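Nuclear RNA export factor 2, Panoramix fusion (Drosophila melanogaster, PDB 6OPF) acts with Panx, Piwi and Nxt1 in ovaries as an effector of cotranscriptional transposon silencing, its UBA domain mediating the interaction with Panx. Local coordinates at residues I48-A52 and D53-P57. Sequence-based numbering, arbitrary orientation.
Sequences IQKNA and DHEIP
Helix 40-52 stops where E55 N reaches back to K50 O at 3.0 Å and H54 N bonds to N51 O at 3.1 Å, while H54, in a left-handed conformation (phi 62°), reverses the chain. One step earlier, D53 N still keeps the helical bond to Q49 O. The imidazole of H54 adds a further grip on the helix end: with CG anti to the carbonyl carbon (chi1 -69°), H54 ND1 donates a hydrogen bond to A52 O (3.3 Å) from above the carbonyl plane. On another side, the carboxylate of E55 lies across the aliphatic part of K50, with E55 OE1 3.7 Å from K50 CG, while E55 OE2 and K50 NZ form a long salt bridge at 4.0 Å. I56 then turns inward and rests its CD1 tip 4.0 Å from K50 CB, its side chain also touching W28 and F61. A water sits between N51 OD1 (2.7 Å) and I56 O (2.6 Å), close enough to donate to either and probably linking OD1 to the departing chain. Paired 6→1 and 5→2 backbone bonds and a positive-phi C′ residue define a Schellman motif, here ending a helix of the Nxf2 UBA (TAP-C) domain within the engineered fusion.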
loop_
_atom_site.group_PDB
_atom_site.type_symbol
_atom_site.label_atom_id
_atom_site.label_comp_id
_atom_site.label_asym_id
_atom_site.label_seq_id
_atom_site.Cartn_x
_atom_site.Cartn_y
_atom_site.Cartn_z
ATOM N N ILE D 48 24.299 10.646 9.814
ATOM C CA ILE D 48 25.486 11.498 9.770
ATOM C C ILE D 48 26.321 11.199 8.527
ATOM O O ILE D 48 26.812 12.118 7.860
ATOM C CB ILE D 48 26.318 11.329 11.056
ATOM C CG1 ILE D 48 25.562 11.891 12.261
ATOM C CG2 ILE D 48 27.674 12.011 10.899
ATOM C CD1 ILE D 48 26.083 11.391 13.574
ATOM N N GLN D 49 26.501 9.913 8.210
ATOM C CA GLN D 49 27.231 9.523 7.004
ATOM C C GLN D 49 26.548 10.050 5.747
ATOM O O GLN D 49 27.186 10.695 4.903
ATOM C CB GLN D 49 27.356 7.994 6.937
ATOM C CG GLN D 49 28.056 7.464 5.675
ATOM C CD GLN D 49 27.114 7.285 4.480
ATOM O OE1 GLN D 49 26.207 6.447 4.503
ATOM N NE2 GLN D 49 27.336 8.072 3.426
ATOM N N LYS D 50 25.255 9.742 5.587
ATOM C CA LYS D 50 24.501 10.228 4.436
ATOM C C LYS D 50 24.609 11.739 4.307
ATOM O O LYS D 50 24.838 12.260 3.208
ATOM C CB LYS D 50 23.033 9.814 4.541
ATOM C CG LYS D 50 22.718 8.455 3.944
ATOM C CD LYS D 50 21.270 8.038 4.200
ATOM C CE LYS D 50 21.105 6.523 4.170
ATOM N NZ LYS D 50 21.741 5.902 2.960
ATOM N N ASN D 51 24.459 12.457 5.419
ATOM C CA ASN D 51 24.580 13.907 5.362
ATOM C C ASN D 51 25.997 14.336 5.008
ATOM O O ASN D 51 26.185 15.361 4.349
ATOM C CB ASN D 51 24.191 14.561 6.679
ATOM C CG ASN D 51 24.191 16.056 6.567
ATOM O OD1 ASN D 51 23.349 16.629 5.870
ATOM N ND2 ASN D 51 25.170 16.705 7.190
ATOM N N ALA D 52 27.003 13.596 5.481
ATOM C CA ALA D 52 28.380 13.934 5.138
ATOM C C ALA D 52 28.616 13.802 3.635
ATOM O O ALA D 52 29.393 14.564 3.046
ATOM C CB ALA D 52 29.347 13.046 5.922
ATOM N N ASP D 53 27.945 12.852 2.996
ATOM C CA ASP D 53 28.077 12.639 1.562
ATOM C C ASP D 53 27.150 13.533 0.733
ATOM O O ASP D 53 27.019 13.309 -0.486
ATOM C CB ASP D 53 27.826 11.167 1.243
ATOM C CG ASP D 53 28.886 10.263 1.834
ATOM O OD1 ASP D 53 29.871 10.801 2.371
ATOM O OD2 ASP D 53 28.730 9.023 1.768
ATOM N N HIS D 54 26.526 14.537 1.362
ATOM C CA HIS D 54 25.642 15.486 0.680
ATOM C C HIS D 54 24.442 14.783 0.062
ATOM O O HIS D 54 23.940 15.200 -0.985
ATOM C CB HIS D 54 26.392 16.293 -0.386
ATOM C CG HIS D 54 27.376 17.265 0.178
ATOM N ND1 HIS D 54 28.459 16.877 0.938
ATOM C CD2 HIS D 54 27.427 18.618 0.114
ATOM C CE1 HIS D 54 29.137 17.946 1.315
ATOM N NE2 HIS D 54 28.533 19.016 0.826
ATOM N N GLU D 55 23.987 13.694 0.703
ATOM C CA GLU D 55 22.824 12.966 0.205
ATOM C C GLU D 55 21.507 13.615 0.605
ATOM O O GLU D 55 20.483 13.363 -0.041
ATOM C CB GLU D 55 22.837 11.519 0.700
ATOM C CG GLU D 55 23.722 10.568 -0.082
ATOM C CD GLU D 55 23.467 9.102 0.262
ATOM O OE1 GLU D 55 24.441 8.414 0.640
ATOM O OE2 GLU D 55 22.302 8.638 0.147
ATOM N N ILE D 56 21.500 14.432 1.651
ATOM C CA ILE D 56 20.251 14.916 2.230
ATOM C C ILE D 56 20.151 16.413 1.965
ATOM O O ILE D 56 20.971 17.190 2.475
ATOM C CB ILE D 56 20.146 14.606 3.729
ATOM C CG1 ILE D 56 20.376 13.117 3.982
ATOM C CG2 ILE D 56 18.771 15.048 4.245
ATOM C CD1 ILE D 56 20.385 12.723 5.459
ATOM N N PRO D 57 19.190 16.857 1.154
ATOM C CA PRO D 57 19.079 18.287 0.857
ATOM C C PRO D 57 18.618 19.086 2.068
ATOM O O PRO D 57 17.957 18.563 2.972
ATOM C CB PRO D 57 18.046 18.331 -0.278
ATOM C CG PRO D 57 17.277 17.029 -0.152
ATOM C CD PRO D 57 18.283 16.037 0.327
HETATM O O HOH W 1 23.341 16.417 3.158
#